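Local structure of putative peptidyl-arginine deiminase (Chlorobium tepidum, 1XKN) at residues S2-E11 with R96-Q107; A165-L176 with L197-G208. The protein probably deiminates agmatine or peptidyl-arginine, hydrolysing the guanidinium group to a ureido group with release of ammonia. All coordinates share one frame; numbering follows the deposited sequence.

Interaction 1 of 2, residues S2-E11 with R96-Q107; sequences SEPTYFMPPE and RDHGPNYVIRTQ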
loop_
_atom_site.group_PDB
_atom_site.type_symbol
_atom_site.label_atom_id
_atom_site.label_comp_id
_atom_site.label_asym_id
_atom_site.label_seq_id
_atom_site.Cartn_x
_atom_site.Cartn_y
_atom_site.Cartn_z
ATOM N N SER A 2 -26.321 18.153 -2.183
ATOM C CA SER A 2 -25.457 19.330 -2.488
ATOM C C SER A 2 -24.016 18.881 -2.731
ATOM O O SER A 2 -23.591 18.742 -3.875
ATOM C CB SER A 2 -25.503 20.324 -1.325
ATOM O OG SER A 2 -24.797 21.510 -1.644
ATOM N N GLU A 3 -23.272 18.656 -1.651
ATOM C CA GLU A 3 -21.884 18.212 -1.751
ATOM C C GLU A 3 -21.813 16.728 -1.382
ATOM O O GLU A 3 -22.320 16.316 -0.341
ATOM C CB GLU A 3 -20.999 19.022 -0.801
ATOM C CG GLU A 3 -19.505 18.822 -1.013
ATOM C CD GLU A 3 -18.952 19.643 -2.168
ATOM O OE1 GLU A 3 -19.460 19.510 -3.302
ATOM O OE2 GLU A 3 -18.000 20.419 -1.940
ATOM N N PRO A 4 -21.178 15.904 -2.230
ATOM C CA PRO A 4 -21.084 14.471 -1.931
ATOM C C PRO A 4 -20.137 14.135 -0.787
ATOM O O PRO A 4 -19.294 14.945 -0.409
ATOM C CB PRO A 4 -20.599 13.880 -3.251
ATOM C CG PRO A 4 -19.689 14.959 -3.762
ATOM C CD PRO A 4 -20.501 16.219 -3.503
ATOM N N THR A 5 -20.303 12.948 -0.213
ATOM C CA THR A 5 -19.405 12.508 0.839
ATOM C C THR A 5 -18.740 11.251 0.306
ATOM O O THR A 5 -19.268 10.590 -0.594
ATOM C CB THR A 5 -20.135 12.203 2.172
ATOM O OG1 THR A 5 -21.154 11.221 1.961
ATOM C CG2 THR A 5 -20.752 13.473 2.737
ATOM N N TYR A 6 -17.566 10.937 0.835
ATOM C CA TYR A 6 -16.846 9.759 0.384
ATOM C C TYR A 6 -16.486 8.855 1.555
ATOM O O TYR A 6 -16.483 9.277 2.712
ATOM C CB TYR A 6 -15.572 10.169 -0.369
ATOM C CG TYR A 6 -15.816 11.027 -1.594
ATOM C CD1 TYR A 6 -15.722 12.419 -1.530
ATOM C CD2 TYR A 6 -16.161 10.447 -2.816
ATOM C CE1 TYR A 6 -15.968 13.212 -2.655
ATOM C CE2 TYR A 6 -16.411 11.230 -3.946
ATOM C CZ TYR A 6 -16.313 12.612 -3.857
ATOM O OH TYR A 6 -16.564 13.396 -4.966
ATOM N N PHE A 7 -16.207 7.598 1.237
ATOM C CA PHE A 7 -15.823 6.609 2.230
ATOM C C PHE A 7 -14.725 5.759 1.619
ATOM O O PHE A 7 -14.858 5.275 0.492
ATOM C CB PHE A 7 -17.019 5.721 2.595
ATOM C CG PHE A 7 -16.651 4.507 3.407
ATOM C CD1 PHE A 7 -16.208 4.636 4.720
ATOM C CD2 PHE A 7 -16.732 3.236 2.848
ATOM C CE1 PHE A 7 -15.849 3.513 5.467
ATOM C CE2 PHE A 7 -16.374 2.104 3.586
ATOM C CZ PHE A 7 -15.933 2.248 4.896
HETATM N N MSE A 8 -13.625 5.610 2.350
HETATM C CA MSE A 8 -12.526 4.784 1.883
HETATM C C MSE A 8 -12.525 3.512 2.714
HETATM O O MSE A 8 -12.239 3.544 3.913
HETATM C CB MSE A 8 -11.180 5.490 2.045
HETATM C CG MSE A 8 -10.045 4.716 1.388
HETATM SE SE MSE A 8 -8.303 5.485 1.680
HETATM C CE MSE A 8 -7.206 3.901 1.604
ATOM N N PRO A 9 -12.866 2.376 2.094
ATOM C CA PRO A 9 -12.888 1.109 2.827
ATOM C C PRO A 9 -11.507 0.757 3.359
ATOM O O PRO A 9 -10.490 1.123 2.763
ATOM C CB PRO A 9 -13.346 0.106 1.772
ATOM C CG PRO A 9 -14.206 0.934 0.871
ATOM C CD PRO A 9 -13.404 2.206 0.734
ATOM N N PRO A 10 -11.450 0.051 4.497
ATOM C CA PRO A 10 -10.150 -0.330 5.048
ATOM C C PRO A 10 -9.598 -1.450 4.167
ATOM O O PRO A 10 -10.345 -2.081 3.417
ATOM C CB PRO A 10 -10.495 -0.797 6.460
ATOM C CG PRO A 10 -11.851 -1.397 6.279
ATOM C CD PRO A 10 -12.548 -0.412 5.362
ATOM N N GLU A 11 -8.298 -1.697 4.255
ATOM C CA GLU A 11 -7.674 -2.713 3.427
ATOM C C GLU A 11 -8.197 -4.125 3.673
ATOM O O GLU A 11 -8.115 -4.979 2.791
ATOM C CB GLU A 11 -6.161 -2.671 3.627
ATOM C CG GLU A 11 -5.373 -3.441 2.596
ATOM C CD GLU A 11 -3.904 -3.084 2.636
ATOM O OE1 GLU A 11 -3.585 -1.906 2.378
ATOM O OE2 GLU A 11 -3.079 -3.973 2.932
ATOM N N ARG A 96 0.808 1.063 -5.223
ATOM C CA ARG A 96 0.230 1.541 -3.972
ATOM C C ARG A 96 0.186 3.066 -3.963
ATOM O O ARG A 96 -0.793 3.669 -3.519
ATOM C CB ARG A 96 1.070 1.058 -2.783
ATOM C CG ARG A 96 0.690 1.681 -1.441
ATOM C CD ARG A 96 -0.733 1.324 -1.053
ATOM N NE ARG A 96 -0.943 -0.120 -1.089
ATOM C CZ ARG A 96 -2.113 -0.711 -0.875
ATOM N NH1 ARG A 96 -2.212 -2.033 -0.944
ATOM N NH2 ARG A 96 -3.184 0.020 -0.594
ATOM N N ASP A 97 1.250 3.677 -4.471
ATOM C CA ASP A 97 1.372 5.132 -4.481
ATOM C C ASP A 97 0.753 5.873 -5.669
ATOM O O ASP A 97 0.227 6.972 -5.494
ATOM C CB ASP A 97 2.850 5.499 -4.335
ATOM C CG ASP A 97 3.436 5.011 -3.022
ATOM O OD1 ASP A 97 4.675 5.007 -2.888
ATOM O OD2 ASP A 97 2.651 4.645 -2.118
ATOM N N HIS A 98 0.806 5.285 -6.864
ATOM C CA HIS A 98 0.246 5.937 -8.048
ATOM C C HIS A 98 -1.078 5.299 -8.473
ATOM O O HIS A 98 -1.814 5.853 -9.294
ATOM C CB HIS A 98 1.260 5.888 -9.215
ATOM C CG HIS A 98 1.480 4.518 -9.791
ATOM N ND1 HIS A 98 2.731 3.948 -9.899
ATOM C CD2 HIS A 98 0.614 3.625 -10.328
ATOM C CE1 HIS A 98 2.626 2.764 -10.480
ATOM N NE2 HIS A 98 1.352 2.546 -10.750
ATOM N N GLY A 99 -1.372 4.143 -7.884
ATOM C CA GLY A 99 -2.571 3.379 -8.210
ATOM C C GLY A 99 -3.940 3.928 -7.849
ATOM O O GLY A 99 -4.059 4.940 -7.160
ATOM N N PRO A 100 -5.009 3.239 -8.284
ATOM C CA PRO A 100 -6.395 3.645 -8.031
ATOM C C PRO A 100 -6.874 3.618 -6.582
ATOM O O PRO A 100 -7.025 2.557 -5.979
ATOM C CB PRO A 100 -7.193 2.698 -8.924
ATOM C CG PRO A 100 -6.409 1.439 -8.836
ATOM C CD PRO A 100 -4.969 1.927 -8.961
ATOM N N ASN A 101 -7.117 4.808 -6.045
ATOM C CA ASN A 101 -7.600 4.977 -4.681
ATOM C C ASN A 101 -9.128 4.954 -4.740
ATOM O O ASN A 101 -9.781 5.993 -4.827
ATOM C CB ASN A 101 -7.098 6.320 -4.129
ATOM C CG ASN A 101 -7.471 6.550 -2.670
ATOM O OD1 ASN A 101 -7.261 7.638 -2.139
ATOM N ND2 ASN A 101 -8.021 5.529 -2.017
ATOM N N TYR A 102 -9.684 3.750 -4.717
ATOM C CA TYR A 102 -11.128 3.555 -4.762
ATOM C C TYR A 102 -11.798 4.060 -3.495
ATOM O O TYR A 102 -11.303 3.835 -2.395
ATOM C CB TYR A 102 -11.448 2.069 -4.888
ATOM C CG TYR A 102 -11.019 1.438 -6.183
ATOM C CD1 TYR A 102 -11.825 1.521 -7.319
ATOM C CD2 TYR A 102 -9.825 0.724 -6.265
ATOM C CE1 TYR A 102 -11.452 0.900 -8.505
ATOM C CE2 TYR A 102 -9.445 0.104 -7.445
ATOM C CZ TYR A 102 -10.263 0.191 -8.556
ATOM O OH TYR A 102 -9.913 -0.455 -9.713
ATOM N N VAL A 103 -12.931 4.732 -3.663
ATOM C CA VAL A 103 -13.718 5.231 -2.542
ATOM C C VAL A 103 -15.181 5.089 -2.942
ATOM O O VAL A 103 -15.495 4.999 -4.131
ATOM C CB VAL A 103 -13.453 6.728 -2.230
ATOM C CG1 VAL A 103 -12.045 6.916 -1.688
ATOM C CG2 VAL A 103 -13.675 7.574 -3.476
ATOM N N ILE A 104 -16.069 5.053 -1.956
ATOM C CA ILE A 104 -17.497 4.945 -2.222
ATOM C C ILE A 104 -18.069 6.348 -2.096
ATOM O O ILE A 104 -17.891 7.009 -1.069
ATOM C CB ILE A 104 -18.215 4.027 -1.199
ATOM C CG1 ILE A 104 -17.548 2.650 -1.162
ATOM C CG2 ILE A 104 -19.694 3.903 -1.562
ATOM C CD1 ILE A 104 -17.433 1.980 -2.518
ATOM N N ARG A 105 -18.745 6.806 -3.144
ATOM C CA ARG A 105 -19.338 8.136 -3.150
ATOM C C ARG A 105 -20.822 8.081 -2.819
ATOM O O ARG A 105 -21.555 7.248 -3.351
ATOM C CB ARG A 105 -19.152 8.792 -4.522
ATOM C CG ARG A 105 -19.834 10.149 -4.657
ATOM C CD ARG A 105 -19.531 10.817 -5.994
ATOM N NE ARG A 105 -20.024 10.058 -7.140
ATOM C CZ ARG A 105 -19.853 10.431 -8.406
ATOM N NH1 ARG A 105 -19.201 11.553 -8.684
ATOM N NH2 ARG A 105 -20.328 9.683 -9.395
ATOM N N THR A 106 -21.257 8.964 -1.927
ATOM C CA THR A 106 -22.665 9.037 -1.557
ATOM C C THR A 106 -23.170 10.441 -1.858
ATOM O O THR A 106 -22.587 11.431 -1.411
ATOM C CB THR A 106 -22.893 8.743 -0.059
ATOM O OG1 THR A 106 -22.544 7.382 0.224
ATOM C CG2 THR A 106 -24.359 8.961 0.310
ATOM N N GLN A 107 -24.252 10.517 -2.623
ATOM C CA GLN A 107 -24.839 11.794 -2.981
ATOM C C GLN A 107 -26.296 11.594 -3.366
ATOM O O GLN A 107 -26.621 10.722 -4.169
ATOM C CB GLN A 107 -24.058 12.416 -4.136
ATOM C CG GLN A 107 -24.560 13.767 -4.588
ATOM C CD GLN A 107 -23.499 14.526 -5.352
ATOM O OE1 GLN A 107 -22.815 13.962 -6.208
ATOM N NE2 GLN A 107 -23.358 15.813 -5.054
HETATM O O HOH W 1 -18.215 13.724 -7.129
#
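An antiparallel edge pairing opens the chain: the short strand 5-7 lies along strand 101-107 as the outermost strand of a four-stranded mixed sheet. Two hydrogen-bonded pairs hold it. Thr5 and Thr106 exchange bonds in both directions, Thr106 N reaching Thr5 O at 2.9 Å. Phe7 and Ile104 do the same less evenly: Ile104 N to Phe7 O is 2.7 Å, whereas the return bond from Phe7 N to Ile104 O is bent to 133°. Between them Tyr6 and Arg105 form the non-hydrogen-bonded pair and run side by side. The Tyr6 ring, with CG anti to the carbonyl carbon (chi1 -60°), lays CE2 3.7 Å from Arg105 CG, its plane 30° from the guanidinium. One water bridges the two ends, at 2.7 Å from Tyr6 OH and taking a bond from Arg105 NH1 at the guanidinium edge; Arg105 NH2 also salt-bridges Asp112 on the neighbouring strand. On the side of the sheet where Phe7 and Ile104 project, Phe7 CD2 meets Ile104 CG1 at the ring edge. Pro9 N lies above one face of the Phe7 ring, offset toward its rim. Beyond the pairing, selenomethionine Met8 SE lies 3.7 Å from Asn101 ND2, the side chains crossing at about a right angle; Asn101 side-chain amide oxygen OD1 accepts from Trp118 NE1. Farther on, Glu11, also held by His338 and Arg223, meets Arg96, itself salt-bridged through NH2 to Glu343 of strand 342-345, by charge alone: OE1 lies well out of the guanidinium plane, 3.6 Å from Arg96 NH2.

Interaction 2 of 2, residues A165-L176 with L197-G208; sequences AGLLLTTTACLL and LGIEKVLWLGDG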
loop_
_atom_site.group_PDB
_atom_site.type_symbol
_atom_site.label_atom_id
_atom_site.label_comp_id
_atom_site.label_asym_id
_atom_site.label_seq_id
_atom_site.Cartn_x
_atom_site.Cartn_y
_atom_site.Cartn_z
ATOM N N ALA A 165 -13.353 3.553 9.669
ATOM C CA ALA A 165 -14.421 4.086 10.498
ATOM C C ALA A 165 -14.184 5.537 10.891
ATOM O O ALA A 165 -14.746 6.016 11.877
ATOM C CB ALA A 165 -14.590 3.227 11.746
ATOM N N GLY A 166 -13.342 6.234 10.135
ATOM C CA GLY A 166 -13.101 7.634 10.437
ATOM C C GLY A 166 -11.687 8.040 10.801
ATOM O O GLY A 166 -11.377 9.234 10.825
ATOM N N LEU A 167 -10.831 7.069 11.095
ATOM C CA LEU A 167 -9.453 7.376 11.448
ATOM C C LEU A 167 -8.523 7.192 10.265
ATOM O O LEU A 167 -8.731 6.318 9.424
ATOM C CB LEU A 167 -8.970 6.476 12.586
ATOM C CG LEU A 167 -9.788 6.459 13.879
ATOM C CD1 LEU A 167 -9.095 5.546 14.881
ATOM C CD2 LEU A 167 -9.927 7.864 14.432
ATOM N N LEU A 168 -7.498 8.035 10.205
ATOM C CA LEU A 168 -6.492 7.957 9.155
ATOM C C LEU A 168 -5.142 8.201 9.815
ATOM O O LEU A 168 -4.931 9.223 10.475
ATOM C CB LEU A 168 -6.755 8.992 8.052
ATOM C CG LEU A 168 -5.752 8.997 6.890
ATOM C CD1 LEU A 168 -6.427 9.489 5.619
ATOM C CD2 LEU A 168 -4.546 9.869 7.233
ATOM N N LEU A 169 -4.247 7.234 9.644
ATOM C CA LEU A 169 -2.904 7.286 10.208
ATOM C C LEU A 169 -1.922 7.723 9.122
ATOM O O LEU A 169 -1.972 7.229 7.995
ATOM C CB LEU A 169 -2.517 5.898 10.727
ATOM C CG LEU A 169 -1.199 5.749 11.483
ATOM C CD1 LEU A 169 -1.296 6.499 12.803
ATOM C CD2 LEU A 169 -0.903 4.273 11.735
ATOM N N THR A 170 -1.031 8.652 9.459
ATOM C CA THR A 170 -0.045 9.135 8.494
ATOM C C THR A 170 1.204 9.608 9.231
ATOM O O THR A 170 1.331 9.390 10.436
ATOM C CB THR A 170 -0.632 10.292 7.643
ATOM O OG1 THR A 170 0.256 10.597 6.562
ATOM C CG2 THR A 170 -0.832 11.541 8.493
ATOM N N THR A 171 2.134 10.234 8.518
ATOM C CA THR A 171 3.346 10.729 9.166
ATOM C C THR A 171 3.609 12.174 8.792
ATOM O O THR A 171 3.328 12.608 7.671
ATOM C CB THR A 171 4.605 9.917 8.783
ATOM O OG1 THR A 171 4.890 10.102 7.392
ATOM C CG2 THR A 171 4.401 8.442 9.074
ATOM N N THR A 172 4.154 12.918 9.743
ATOM C CA THR A 172 4.490 14.312 9.516
ATOM C C THR A 172 5.655 14.354 8.531
ATOM O O THR A 172 5.712 15.212 7.653
ATOM C CB THR A 172 4.894 14.990 10.837
ATOM O OG1 THR A 172 3.752 15.056 11.699
ATOM C CG2 THR A 172 5.417 16.396 10.586
ATOM N N ALA A 173 6.571 13.402 8.674
ATOM C CA ALA A 173 7.737 13.332 7.805
ATOM C C ALA A 173 7.370 13.336 6.326
ATOM O O ALA A 173 8.053 13.961 5.515
ATOM C CB ALA A 173 8.559 12.090 8.132
ATOM N N CYS A 174 6.293 12.647 5.966
ATOM C CA CYS A 174 5.901 12.591 4.566
ATOM C C CYS A 174 4.886 13.652 4.151
ATOM O O CYS A 174 5.179 14.493 3.302
ATOM C CB CYS A 174 5.358 11.198 4.229
ATOM S SG CYS A 174 4.894 10.977 2.496
ATOM N N LEU A 175 3.699 13.620 4.752
ATOM C CA LEU A 175 2.656 14.570 4.388
ATOM C C LEU A 175 2.951 16.038 4.665
ATOM O O LEU A 175 2.252 16.910 4.154
ATOM C CB LEU A 175 1.316 14.171 5.020
ATOM C CG LEU A 175 0.375 13.439 4.054
ATOM C CD1 LEU A 175 1.027 12.148 3.576
ATOM C CD2 LEU A 175 -0.955 13.144 4.728
ATOM N N LEU A 176 3.969 16.330 5.466
ATOM C CA LEU A 176 4.298 17.726 5.709
ATOM C C LEU A 176 5.628 18.094 5.054
ATOM O O LEU A 176 6.137 19.195 5.250
ATOM C CB LEU A 176 4.325 18.047 7.211
ATOM C CG LEU A 176 2.949 18.052 7.898
ATOM C CD1 LEU A 176 3.080 18.614 9.308
ATOM C CD2 LEU A 176 1.972 18.907 7.091
ATOM N N LEU A 197 -11.738 11.777 1.369
ATOM C CA LEU A 197 -11.699 10.428 1.917
ATOM C C LEU A 197 -12.793 10.232 2.962
ATOM O O LEU A 197 -13.071 9.111 3.381
ATOM C CB LEU A 197 -10.321 10.124 2.517
ATOM C CG LEU A 197 -9.164 10.134 1.511
ATOM C CD1 LEU A 197 -7.862 9.758 2.207
ATOM C CD2 LEU A 197 -9.459 9.154 0.381
ATOM N N GLY A 198 -13.412 11.332 3.374
ATOM C CA GLY A 198 -14.484 11.259 4.348
ATOM C C GLY A 198 -14.065 10.866 5.750
ATOM O O GLY A 198 -14.888 10.393 6.532
ATOM N N ILE A 199 -12.792 11.050 6.082
ATOM C CA ILE A 199 -12.335 10.696 7.417
ATOM C C ILE A 199 -12.646 11.815 8.412
ATOM O O ILE A 199 -12.957 12.943 8.015
ATOM C CB ILE A 199 -10.826 10.340 7.418
ATOM C CG1 ILE A 199 -10.004 11.429 6.729
ATOM C CG2 ILE A 199 -10.622 9.002 6.719
ATOM C CD1 ILE A 199 -9.698 12.619 7.613
ATOM N N GLU A 200 -12.593 11.490 9.701
ATOM C CA GLU A 200 -12.913 12.451 10.754
ATOM C C GLU A 200 -11.745 12.876 11.630
ATOM O O GLU A 200 -11.738 13.991 12.158
ATOM C CB GLU A 200 -14.014 11.894 11.660
ATOM C CG GLU A 200 -15.421 11.999 11.091
ATOM C CD GLU A 200 -15.629 11.141 9.866
ATOM O OE1 GLU A 200 -15.552 9.899 9.987
ATOM O OE2 GLU A 200 -15.877 11.708 8.783
ATOM N N LYS A 201 -10.769 11.992 11.799
ATOM C CA LYS A 201 -9.615 12.299 12.632
ATOM C C LYS A 201 -8.326 11.811 11.993
ATOM O O LYS A 201 -8.222 10.654 11.588
ATOM C CB LYS A 201 -9.781 11.652 14.014
ATOM C CG LYS A 201 -8.676 11.989 15.017
ATOM C CD LYS A 201 -8.960 11.343 16.367
ATOM C CE LYS A 201 -7.934 11.739 17.419
ATOM N NZ LYS A 201 -8.227 11.085 18.734
ATOM N N VAL A 202 -7.352 12.708 11.900
ATOM C CA VAL A 202 -6.057 12.372 11.337
ATOM C C VAL A 202 -5.059 12.205 12.469
ATOM O O VAL A 202 -4.889 13.098 13.304
ATOM C CB VAL A 202 -5.546 13.471 10.380
ATOM C CG1 VAL A 202 -4.196 13.071 9.803
ATOM C CG2 VAL A 202 -6.556 13.696 9.264
ATOM N N LEU A 203 -4.408 11.049 12.498
ATOM C CA LEU A 203 -3.420 10.740 13.524
ATOM C C LEU A 203 -2.034 10.903 12.915
ATOM O O LEU A 203 -1.619 10.105 12.070
ATOM C CB LEU A 203 -3.613 9.302 14.010
ATOM C CG LEU A 203 -4.984 8.936 14.583
ATOM C CD1 LEU A 203 -5.056 7.436 14.801
ATOM C CD2 LEU A 203 -5.219 9.682 15.890
ATOM N N TRP A 204 -1.316 11.930 13.351
ATOM C CA TRP A 204 0.011 12.205 12.818
ATOM C C TRP A 204 1.182 11.600 13.576
ATOM O O TRP A 204 1.503 12.035 14.683
ATOM C CB TRP A 204 0.245 13.715 12.723
ATOM C CG TRP A 204 -0.669 14.433 11.793
ATOM C CD1 TRP A 204 -1.925 14.893 12.062
ATOM C CD2 TRP A 204 -0.381 14.808 10.442
ATOM N NE1 TRP A 204 -2.438 15.540 10.957
ATOM C CE2 TRP A 204 -1.511 15.496 9.948
ATOM C CE3 TRP A 204 0.723 14.624 9.597
ATOM C CZ2 TRP A 204 -1.569 16.007 8.650
ATOM C CZ3 TRP A 204 0.665 15.133 8.302
ATOM C CH2 TRP A 204 -0.476 15.815 7.842
ATOM N N LEU A 205 1.825 10.604 12.973
ATOM C CA LEU A 205 3.002 9.990 13.579
ATOM C C LEU A 205 4.192 10.845 13.153
ATOM O O LEU A 205 4.023 11.812 12.407
ATOM C CB LEU A 205 3.182 8.550 13.094
ATOM C CG LEU A 205 2.074 7.580 13.518
ATOM C CD1 LEU A 205 2.365 6.195 12.947
ATOM C CD2 LEU A 205 2.000 7.523 15.038
ATOM N N GLY A 206 5.388 10.486 13.605
ATOM C CA GLY A 206 6.558 11.284 13.279
ATOM C C GLY A 206 7.416 10.895 12.093
ATOM O O GLY A 206 6.999 11.005 10.938
ATOM N N ASP A 207 8.637 10.460 12.387
ATOM C CA ASP A 207 9.591 10.063 11.357
ATOM C C ASP A 207 9.410 8.606 10.952
ATOM O O ASP A 207 8.771 7.828 11.661
ATOM C CB ASP A 207 11.021 10.270 11.864
ATOM C CG ASP A 207 11.383 11.737 12.016
ATOM O OD1 ASP A 207 12.366 12.031 12.722
ATOM O OD2 ASP A 207 10.694 12.589 11.418
ATOM N N GLY A 208 9.983 8.252 9.808
ATOM C CA GLY A 208 9.899 6.889 9.311
ATOM C C GLY A 208 11.176 6.115 9.584
ATOM O O GLY A 208 11.938 6.473 10.486
#
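Gly166 O takes two backbone N-H groups, from Glu200 N at 2.8 Å on a lone pair and from Lys201 N at 3.0 Å nearly along the C=O axis. From this fork a regular parallel ladder runs on: Leu168 N to Lys201 O, Leu203 N to Leu168 O (2.8 Å, 177° at the hydrogen), Thr170 N to Leu203 O, Leu205 N to Thr170 O and Thr172 N to Leu205 O. Thr171 then N-caps the helix 172-175, its OG1 accepting from Cys174 N at 3.2 Å and also hydrogen-bonded to Gly216 O. Side chains sort by face. Trp204 lies beside Thr170, whose CG2 makes a CH-pi contact 3.9 Å from the centroid of the six-membered ring; Val202 CG1 sits above that same face, toward the rim. Leu175 CB comes within 3.5 Å of Trp204 CZ3, and Trp204 NE1 is hydrogen-bonded to Glu190 OE2 of helix 186-197. At the far end Leu168 CD1 meets Leu197 CD1. On the other face Leu169, with CG anti to the backbone N (chi1 -174°), sets CD1 3.6 Å from Leu205 CG. Two parallel neighbouring strands joined through the helix 186-197, which packs over the Trp204 and Val202 side, make a beta-alpha-beta crossover.

In the fold
Interaction 1 closes before interaction 2 opens along the chain, and their centres lie about 16 Å apart, in different sheets. Leu197 joins them: its CD2 packs 3.7 Å from Asn101 OD1 and 4.0 Å from Val103 CG1, and Met8 SE is 4.1 Å from the same methyl. Thus the residue ending helix 186-197 bears with one methyl on the residues just past the strand 5-7 pairing and with the other on the parallel ladder. The sodium ion, bound by Asn117, Trp118 and Asn134, is about 9 Å from the Asn101 side chain and about 13 Å from that of Leu197. Because Trp118 also holds Asn101, it gives the ion a second-shell link to interaction 1.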